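Exotoxin A (Pseudomonas aeruginosa, PDB 1IKP) acts as a secreted NAD-dependent ADP-ribosyltransferase toxin that probably modifies elongation factor 2 and so stops protein synthesis in host cells. Local coordinates at residues Asn112-Ile117 and Pro268-Thr273; His118-Gly123 and Ala233-Asp238; Ser192-Cys197 and Gly204-Leu209. The protein carries 2 engineered substitutions. All coordinates share one frame; numbering follows the deposited sequence.

How the contacts relate
Contacts 1 and 2 use the two ends of one strand, 112-120, with centres about 25 Å apart, and their chemistry differs with place. Contact 1 is buried and polar: a carboxylate from the targeting region meets an amide and an ammonium on the strand. Contact 2, partly buried at the outer end, lays a leucine methyl on a histidine ring and has an amide and a carboxylate near each other toward the solvent side. Contact 3, about 16 Å from either by centres, is buried, with a tyrosine packed against a short turn and a disulfide sulfur. It touches contact 2 through Leu-237 CD2 and Val-205 CG2, 3.8 Å apart, and does not touch contact 1.

Contact 1: residues Asn112-Ile117 and Pro268-Thr273; sequences NIKVFI and PLETFT
Glu-270 reaches across to Asn-112 and Lys-114, and its path can be followed atom by atom. CG sits between the backbone N and the carbonyl carbon (chi1 61°), and beyond it the chain runs extended toward the strand. CB and CG pass alongside the amide nitrogen of Asn-112, CG staying 3.9 Å from ND2. At the carboxylate the two oxygens divide their work. OE1 takes a nearly straight hydrogen bond from Asn-112 ND2 at 2.9 Å; the oxygen lies close to the amide plane, yet the donor stands above the carboxylate, because the two flat groups are turned 79° against each other. OE2 is met by Lys-114 NZ at 2.8 Å, a salt bridge arriving on the syn side and tilted out of the carboxylate plane.

The strand belongs to the concanavalin-like beta sheet of the receptor-binding region, while Glu-270 stands on a 3-10 turn of the targeting region, so the bonds join two functional parts of the toxin. Lys-114, bent at chi2, also gives NZ to Asn-112 OD1 at 2.9 Å, and Thr-134 OG1 is a further partner. OD1 also accepts from Trp-190 NE1, and with bonds at both its O and its N the amide's flip is settled. One water accepts from Asn-112 ND2 at 2.9 Å and donates to the backbone O of Glu-270 at 2.8 Å.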
loop_
_atom_site.group_PDB
_atom_site.type_symbol
_atom_site.label_atom_id
_atom_site.label_comp_id
_atom_site.label_asym_id
_atom_site.label_seq_id
_atom_site.Cartn_x
_atom_site.Cartn_y
_atom_site.Cartn_z
ATOM N N ASN A 112 -11.756 -0.709 12.065
ATOM C CA ASN A 112 -10.866 0.317 12.568
ATOM C C ASN A 112 -11.379 1.697 12.208
ATOM O O ASN A 112 -12.318 1.844 11.413
ATOM C CB ASN A 112 -9.454 0.129 11.977
ATOM C CG ASN A 112 -9.431 0.174 10.452
ATOM O OD1 ASN A 112 -9.580 1.235 9.829
ATOM N ND2 ASN A 112 -9.240 -0.995 9.836
ATOM N N ILE A 113 -10.779 2.697 12.844
ATOM C CA ILE A 113 -11.070 4.087 12.488
ATOM C C ILE A 113 -9.802 4.683 11.874
ATOM O O ILE A 113 -8.691 4.141 12.025
ATOM C CB ILE A 113 -11.453 4.992 13.697
ATOM C CG1 ILE A 113 -10.287 5.152 14.667
ATOM C CG2 ILE A 113 -12.719 4.511 14.309
ATOM C CD1 ILE A 113 -10.555 6.245 15.712
ATOM N N LYS A 114 -9.984 5.800 11.154
ATOM C CA LYS A 114 -8.835 6.535 10.612
ATOM C C LYS A 114 -8.813 7.851 11.370
ATOM O O LYS A 114 -9.865 8.369 11.749
ATOM C CB LYS A 114 -8.989 6.887 9.127
ATOM C CG LYS A 114 -9.193 5.705 8.209
ATOM C CD LYS A 114 -8.106 4.656 8.369
ATOM C CE LYS A 114 -8.265 3.548 7.316
ATOM N NZ LYS A 114 -7.724 2.304 7.869
ATOM N N VAL A 115 -7.613 8.366 11.597
ATOM C CA VAL A 115 -7.442 9.653 12.269
ATOM C C VAL A 115 -6.417 10.453 11.470
ATOM O O VAL A 115 -5.398 9.910 11.027
ATOM C CB VAL A 115 -6.917 9.464 13.721
ATOM C CG1 VAL A 115 -6.757 10.841 14.414
ATOM C CG2 VAL A 115 -7.884 8.603 14.507
ATOM N N PHE A 116 -6.688 11.740 11.262
ATOM C CA PHE A 116 -5.707 12.578 10.589
ATOM C C PHE A 116 -5.834 14.036 11.024
ATOM O O PHE A 116 -6.886 14.467 11.536
ATOM C CB PHE A 116 -5.757 12.450 9.060
ATOM C CG PHE A 116 -7.065 12.789 8.457
ATOM C CD1 PHE A 116 -8.025 11.810 8.236
ATOM C CD2 PHE A 116 -7.341 14.096 8.082
ATOM C CE1 PHE A 116 -9.244 12.132 7.642
ATOM C CE2 PHE A 116 -8.567 14.408 7.489
ATOM C CZ PHE A 116 -9.507 13.434 7.273
ATOM N N ILE A 117 -4.736 14.752 10.844
ATOM C CA ILE A 117 -4.616 16.145 11.277
ATOM C C ILE A 117 -4.291 17.066 10.116
ATOM O O ILE A 117 -3.451 16.749 9.275
ATOM C CB ILE A 117 -3.453 16.255 12.314
ATOM C CG1 ILE A 117 -3.690 15.345 13.517
ATOM C CG2 ILE A 117 -3.254 17.701 12.754
ATOM C CD1 ILE A 117 -4.939 15.621 14.271
ATOM N N PRO A 268 -5.851 -6.482 2.062
ATOM C CA PRO A 268 -5.539 -5.249 2.797
ATOM C C PRO A 268 -4.622 -5.489 3.993
ATOM O O PRO A 268 -4.801 -6.455 4.740
ATOM C CB PRO A 268 -6.915 -4.742 3.236
ATOM C CG PRO A 268 -7.833 -5.328 2.238
ATOM C CD PRO A 268 -7.301 -6.714 2.017
ATOM N N LEU A 269 -3.651 -4.605 4.170
ATOM C CA LEU A 269 -2.730 -4.708 5.272
ATOM C C LEU A 269 -3.478 -4.737 6.604
ATOM O O LEU A 269 -3.184 -5.562 7.477
ATOM C CB LEU A 269 -1.758 -3.534 5.246
ATOM C CG LEU A 269 -0.676 -3.524 6.329
ATOM C CD1 LEU A 269 0.351 -4.597 6.015
ATOM C CD2 LEU A 269 -0.001 -2.170 6.382
ATOM N N GLU A 270 -4.476 -3.867 6.755
ATOM C CA GLU A 270 -5.222 -3.784 8.006
ATOM C C GLU A 270 -6.080 -5.020 8.342
ATOM O O GLU A 270 -6.637 -5.121 9.437
ATOM C CB GLU A 270 -6.049 -2.484 8.034
ATOM C CG GLU A 270 -7.071 -2.363 6.924
ATOM C CD GLU A 270 -7.662 -0.943 6.811
ATOM O OE1 GLU A 270 -8.877 -0.812 6.974
ATOM O OE2 GLU A 270 -6.904 0.010 6.542
ATOM N N THR A 271 -6.179 -5.969 7.421
ATOM C CA THR A 271 -6.915 -7.190 7.691
ATOM C C THR A 271 -6.118 -7.967 8.742
ATOM O O THR A 271 -6.679 -8.683 9.581
ATOM C CB THR A 271 -7.044 -8.024 6.411
ATOM O OG1 THR A 271 -8.017 -7.405 5.558
ATOM C CG2 THR A 271 -7.455 -9.457 6.729
ATOM N N PHE A 272 -4.807 -7.782 8.723
ATOM C CA PHE A 272 -3.932 -8.488 9.661
ATOM C C PHE A 272 -3.799 -7.874 11.048
ATOM O O PHE A 272 -3.166 -8.458 11.932
ATOM C CB PHE A 272 -2.568 -8.675 9.014
ATOM C CG PHE A 272 -2.632 -9.495 7.760
ATOM C CD1 PHE A 272 -2.789 -10.880 7.830
ATOM C CD2 PHE A 272 -2.627 -8.886 6.511
ATOM C CE1 PHE A 272 -2.950 -11.650 6.670
ATOM C CE2 PHE A 272 -2.788 -9.644 5.336
ATOM C CZ PHE A 272 -2.951 -11.034 5.423
ATOM N N THR A 273 -4.387 -6.695 11.239
ATOM C CA THR A 273 -4.364 -6.026 12.536
ATOM C C THR A 273 -5.756 -6.084 13.156
ATOM O O THR A 273 -5.995 -5.490 14.221
ATOM C CB THR A 273 -3.911 -4.542 12.415
ATOM O OG1 THR A 273 -4.579 -3.917 11.318
ATOM C CG2 THR A 273 -2.408 -4.453 12.228
HETATM O O HOH W 1 -8.723 -3.692 10.712
#

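Contact 2: residues His118-Gly123 and Ala233-Asp238; sequences HELNAG and AKHDLD
Leu-120 and His-235 meet where strand 112-120 comes to its C-terminal end in the concanavalin-like beta fold of the receptor-binding region, and a loop between strands 224-228 and 245-248 comes back past it. The contact is a CH-pi interaction. Leu-120 CD2 lies over one face of the imidazole, 3.7 Å from the ring centroid and only 7° off its normal, almost exactly above the middle. The second methyl leans toward the far end of the ring, CD1 coming within 3.6 Å of His-235 NE2. Leucine and histidine cross at about a right angle, so both methyls come to the same face of the ring, CD2 over its middle and CD1 out past the NE2 corner. The leucine does this with CG opposite the carbonyl carbon (chi1 -49°), which swings its methyls across to the loop although CB does not point straight at it. The CB of His-235 faces the strand. Both residues also rest on Val-48 of strand 40-49, and Asp-236 is hydrogen-bonded through its backbone to Leu-126.

Next along the chain the chemistry turns polar. Asn-121 is held chiefly within its own turn, the one that leads to the following strand, OD1 taking the N-H of Gln-125, and its ND2 lies near Asp-238. The aspartate turns CG anti to its main-chain N (chi1 -172°), which puts the carboxylate beside the amide, the two planes 51° apart; Asn-121 ND2 and Asp-238 OD2 are 3.5 Å from each other.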
loop_
_atom_site.group_PDB
_atom_site.type_symbol
_atom_site.label_atom_id
_atom_site.label_comp_id
_atom_site.label_asym_id
_atom_site.label_seq_id
_atom_site.Cartn_x
_atom_site.Cartn_y
_atom_site.Cartn_z
ATOM N N HIS A 118 -4.952 18.216 10.079
ATOM C CA HIS A 118 -4.645 19.215 9.057
ATOM C C HIS A 118 -4.136 20.453 9.771
ATOM O O HIS A 118 -4.773 20.941 10.703
ATOM C CB HIS A 118 -5.885 19.585 8.233
ATOM C CG HIS A 118 -6.295 18.527 7.259
ATOM N ND1 HIS A 118 -7.574 18.433 6.752
ATOM C CD2 HIS A 118 -5.596 17.510 6.707
ATOM C CE1 HIS A 118 -7.642 17.402 5.930
ATOM N NE2 HIS A 118 -6.456 16.823 5.885
ATOM N N GLU A 119 -2.962 20.934 9.395
ATOM C CA GLU A 119 -2.481 22.167 10.012
ATOM C C GLU A 119 -2.998 23.312 9.139
ATOM O O GLU A 119 -3.014 23.209 7.920
ATOM C CB GLU A 119 -0.974 22.131 10.092
ATOM C CG GLU A 119 -0.525 20.924 10.909
ATOM C CD GLU A 119 0.895 21.033 11.388
ATOM O OE1 GLU A 119 1.744 20.238 10.938
ATOM O OE2 GLU A 119 1.153 21.931 12.209
ATOM N N LEU A 120 -3.438 24.396 9.769
ATOM C CA LEU A 120 -4.012 25.527 9.038
ATOM C C LEU A 120 -3.197 26.795 9.235
ATOM O O LEU A 120 -2.700 27.051 10.334
ATOM C CB LEU A 120 -5.436 25.754 9.542
ATOM C CG LEU A 120 -6.333 24.507 9.619
ATOM C CD1 LEU A 120 -7.573 24.801 10.448
ATOM C CD2 LEU A 120 -6.717 24.050 8.211
ATOM N N ASN A 121 -3.057 27.587 8.169
ATOM C CA ASN A 121 -2.317 28.842 8.279
ATOM C C ASN A 121 -3.259 29.943 8.753
ATOM O O ASN A 121 -4.429 29.691 9.024
ATOM C CB ASN A 121 -1.657 29.238 6.942
ATOM C CG ASN A 121 -2.656 29.446 5.811
ATOM O OD1 ASN A 121 -3.826 29.754 6.034
ATOM N ND2 ASN A 121 -2.180 29.296 4.575
ATOM N N ALA A 122 -2.746 31.166 8.860
ATOM C CA ALA A 122 -3.564 32.291 9.315
ATOM C C ALA A 122 -4.812 32.479 8.458
ATOM O O ALA A 122 -5.895 32.764 8.976
ATOM C CB ALA A 122 -2.738 33.563 9.312
ATOM N N GLY A 123 -4.652 32.317 7.148
ATOM C CA GLY A 123 -5.771 32.468 6.235
ATOM C C GLY A 123 -6.786 31.349 6.351
ATOM O O GLY A 123 -7.752 31.290 5.585
ATOM N N ALA A 233 -15.930 22.177 8.542
ATOM C CA ALA A 233 -15.223 23.121 7.696
ATOM C C ALA A 233 -14.760 22.471 6.395
ATOM O O ALA A 233 -14.514 21.265 6.341
ATOM C CB ALA A 233 -14.021 23.666 8.450
ATOM N N LYS A 234 -14.646 23.284 5.352
ATOM C CA LYS A 234 -14.155 22.847 4.049
ATOM C C LYS A 234 -13.088 23.890 3.753
ATOM O O LYS A 234 -13.373 24.964 3.218
ATOM C CB LYS A 234 -15.264 22.892 2.999
ATOM C CG LYS A 234 -14.821 22.416 1.623
ATOM C CD LYS A 234 -16.003 22.316 0.665
ATOM C CE LYS A 234 -15.539 21.994 -0.749
ATOM N NZ LYS A 234 -14.747 20.733 -0.814
ATOM N N HIS A 235 -11.857 23.568 4.126
ATOM C CA HIS A 235 -10.736 24.480 3.974
ATOM C C HIS A 235 -10.198 24.691 2.569
ATOM O O HIS A 235 -10.128 23.758 1.767
ATOM C CB HIS A 235 -9.591 24.029 4.888
ATOM C CG HIS A 235 -9.973 23.952 6.335
ATOM N ND1 HIS A 235 -10.197 22.759 6.992
ATOM C CD2 HIS A 235 -10.187 24.928 7.248
ATOM C CE1 HIS A 235 -10.530 23.004 8.247
ATOM N NE2 HIS A 235 -10.532 24.313 8.427
ATOM N N ASP A 236 -9.831 25.936 2.274
ATOM C CA ASP A 236 -9.243 26.255 0.983
ATOM C C ASP A 236 -7.855 25.646 1.084
ATOM O O ASP A 236 -7.292 25.568 2.175
ATOM C CB ASP A 236 -9.140 27.769 0.783
ATOM C CG ASP A 236 -10.493 28.426 0.604
ATOM O OD1 ASP A 236 -11.292 27.917 -0.211
ATOM O OD2 ASP A 236 -10.758 29.452 1.266
ATOM N N LEU A 237 -7.298 25.220 -0.041
ATOM C CA LEU A 237 -5.989 24.585 -0.031
ATOM C C LEU A 237 -4.800 25.484 -0.353
ATOM O O LEU A 237 -4.875 26.381 -1.193
ATOM C CB LEU A 237 -5.979 23.395 -1.000
ATOM C CG LEU A 237 -7.119 22.369 -0.931
ATOM C CD1 LEU A 237 -6.922 21.337 -2.033
ATOM C CD2 LEU A 237 -7.153 21.691 0.440
ATOM N N ASP A 238 -3.704 25.227 0.345
ATOM C CA ASP A 238 -2.433 25.910 0.158
ATOM C C ASP A 238 -1.470 24.863 0.711
ATOM O O ASP A 238 -0.492 25.162 1.409
ATOM C CB ASP A 238 -2.365 27.202 0.974
ATOM C CG ASP A 238 -1.135 28.020 0.647
ATOM O OD1 ASP A 238 -0.746 28.030 -0.539
ATOM O OD2 ASP A 238 -0.561 28.654 1.554
#

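Contact 3: residues Ser192-Cys197 and Gly204-Leu209; sequences SGKVLC and GVYNYL
Gly-193, Lys-194 and Cys-197 all meet one side chain, Tyr-206. The walk starts at Ser-192, whose OG accepts a hydrogen bond from Lys-194 N at 3.1 Å, an ST turn at the start of the short coil beside the ring. Without a side chain, Gly-193 lets the tyrosine come close to its backbone: the carbonyl O is 3.4 Å from Tyr-206 CD1, meeting the ring obliquely. Lys-194 follows with an extended chain that passes the phenol end, CG lying 3.6 Å from Tyr-206 CZ and CE 3.5 Å from Tyr-206 OH, while NZ travels on to the carbonyl O of Cys-214. Val-195 turns the other way, onto Ile-132. Leu-196 points back toward the helix, and its CD1 packs on Val-205 CG1 at 4.1 Å; a water that accepts from Tyr-206 N also lies near its carbonyl O, though the bond to that O is weak.

Cys-197 ends the walk over the ring. Its SG sits over the tyrosine face, 3.9 Å from the ring centroid and 29° off the normal, displaced toward CG, from which it stands 3.4 Å. The position of this sulfur is constrained by its disulfide to Cys-214, and its meeting with the ring is a sulfur-aromatic contact. Tyr-206 presents its ring here because CG lies opposite its backbone N (chi1 -177°), sending the ring out from the first turn of its helix.

The pair thus sets the turn after helix 188-191 against the start of helix 205-210, with Leu-196 on Ile-132 and Val-205 on Met-129, both of strand 126-136, and Ile-244 touching Leu-196 and Tyr-206.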
loop_
_atom_site.group_PDB
_atom_site.type_symbol
_atom_site.label_atom_id
_atom_site.label_comp_id
_atom_site.label_asym_id
_atom_site.label_seq_id
_atom_site.Cartn_x
_atom_site.Cartn_y
_atom_site.Cartn_z
ATOM N N SER A 192 -6.607 2.838 1.153
ATOM C CA SER A 192 -5.618 3.493 0.305
ATOM C C SER A 192 -5.721 4.996 0.348
ATOM O O SER A 192 -6.484 5.553 1.128
ATOM C CB SER A 192 -5.785 3.054 -1.157
ATOM O OG SER A 192 -6.973 3.628 -1.693
ATOM N N GLY A 193 -4.944 5.657 -0.499
ATOM C CA GLY A 193 -4.982 7.106 -0.533
ATOM C C GLY A 193 -6.333 7.604 -1.017
ATOM O O GLY A 193 -6.699 8.758 -0.759
ATOM N N LYS A 194 -7.091 6.745 -1.702
ATOM C CA LYS A 194 -8.382 7.188 -2.214
ATOM C C LYS A 194 -9.427 7.390 -1.151
ATOM O O LYS A 194 -10.544 7.794 -1.453
ATOM C CB LYS A 194 -8.894 6.238 -3.312
ATOM C CG LYS A 194 -8.039 6.303 -4.580
ATOM C CD LYS A 194 -8.732 5.619 -5.755
ATOM C CE LYS A 194 -7.862 5.683 -7.003
ATOM N NZ LYS A 194 -8.601 5.030 -8.128
ATOM N N VAL A 195 -9.090 7.098 0.103
ATOM C CA VAL A 195 -10.072 7.326 1.164
ATOM C C VAL A 195 -10.423 8.825 1.168
ATOM O O VAL A 195 -11.552 9.218 1.523
ATOM C CB VAL A 195 -9.523 6.863 2.559
ATOM C CG1 VAL A 195 -8.273 7.660 2.967
ATOM C CG2 VAL A 195 -10.601 7.006 3.612
ATOM N N LEU A 196 -9.474 9.653 0.740
ATOM C CA LEU A 196 -9.699 11.104 0.694
ATOM C C LEU A 196 -10.756 11.451 -0.344
ATOM O O LEU A 196 -11.438 12.464 -0.236
ATOM C CB LEU A 196 -8.391 11.844 0.411
ATOM C CG LEU A 196 -7.291 11.612 1.467
ATOM C CD1 LEU A 196 -6.123 12.526 1.194
ATOM C CD2 LEU A 196 -7.845 11.872 2.878
ATOM N N CYS A 197 -10.893 10.597 -1.347
ATOM C CA CYS A 197 -11.871 10.790 -2.410
ATOM C C CYS A 197 -13.291 10.586 -1.896
ATOM O O CYS A 197 -14.255 10.990 -2.546
ATOM C CB CYS A 197 -11.587 9.803 -3.550
ATOM S SG CYS A 197 -9.986 10.036 -4.380
ATOM N N GLY A 204 -10.558 17.540 -4.181
ATOM C CA GLY A 204 -9.411 18.112 -4.869
ATOM C C GLY A 204 -8.044 17.775 -4.299
ATOM O O GLY A 204 -7.023 17.920 -4.979
ATOM N N VAL A 205 -8.008 17.308 -3.058
ATOM C CA VAL A 205 -6.728 16.988 -2.448
ATOM C C VAL A 205 -6.054 15.782 -3.103
ATOM O O VAL A 205 -4.855 15.814 -3.397
ATOM C CB VAL A 205 -6.880 16.721 -0.924
ATOM C CG1 VAL A 205 -5.531 16.293 -0.330
ATOM C CG2 VAL A 205 -7.373 17.990 -0.225
ATOM N N TYR A 206 -6.818 14.720 -3.315
ATOM C CA TYR A 206 -6.248 13.527 -3.920
ATOM C C TYR A 206 -5.702 13.859 -5.307
ATOM O O TYR A 206 -4.568 13.529 -5.627
ATOM C CB TYR A 206 -7.297 12.425 -4.008
ATOM C CG TYR A 206 -6.754 11.138 -4.573
ATOM C CD1 TYR A 206 -6.147 10.191 -3.748
ATOM C CD2 TYR A 206 -6.801 10.887 -5.942
ATOM C CE1 TYR A 206 -5.600 9.034 -4.274
ATOM C CE2 TYR A 206 -6.258 9.738 -6.477
ATOM C CZ TYR A 206 -5.657 8.814 -5.641
ATOM O OH TYR A 206 -5.102 7.681 -6.176
ATOM N N ASN A 207 -6.500 14.531 -6.129
ATOM C CA ASN A 207 -6.029 14.870 -7.468
ATOM C C ASN A 207 -4.707 15.626 -7.438
ATOM O O ASN A 207 -3.789 15.323 -8.200
ATOM C CB ASN A 207 -7.063 15.707 -8.216
ATOM C CG ASN A 207 -6.589 16.090 -9.604
ATOM O OD1 ASN A 207 -6.322 15.224 -10.444
ATOM N ND2 ASN A 207 -6.462 17.388 -9.849
ATOM N N TYR A 208 -4.607 16.621 -6.562
ATOM C CA TYR A 208 -3.382 17.395 -6.474
ATOM C C TYR A 208 -2.167 16.594 -5.996
ATOM O O TYR A 208 -1.105 16.639 -6.623
ATOM C CB TYR A 208 -3.583 18.617 -5.567
ATOM C CG TYR A 208 -2.334 19.452 -5.393
ATOM C CD1 TYR A 208 -1.734 20.093 -6.486
ATOM C CD2 TYR A 208 -1.751 19.612 -4.140
ATOM C CE1 TYR A 208 -0.580 20.876 -6.319
ATOM C CE2 TYR A 208 -0.604 20.386 -3.964
ATOM C CZ TYR A 208 -0.027 21.016 -5.052
ATOM O OH TYR A 208 1.095 21.797 -4.854
ATOM N N LEU A 209 -2.328 15.861 -4.892
ATOM C CA LEU A 209 -1.225 15.083 -4.325
ATOM C C LEU A 209 -0.837 13.797 -5.053
ATOM O O LEU A 209 0.339 13.452 -5.071
ATOM C CB LEU A 209 -1.532 14.741 -2.862
ATOM C CG LEU A 209 -1.788 15.951 -1.963
ATOM C CD1 LEU A 209 -2.138 15.485 -0.563
ATOM C CD2 LEU A 209 -0.552 16.824 -1.934
HETATM O O HOH W 2 -9.547 14.331 -2.211
#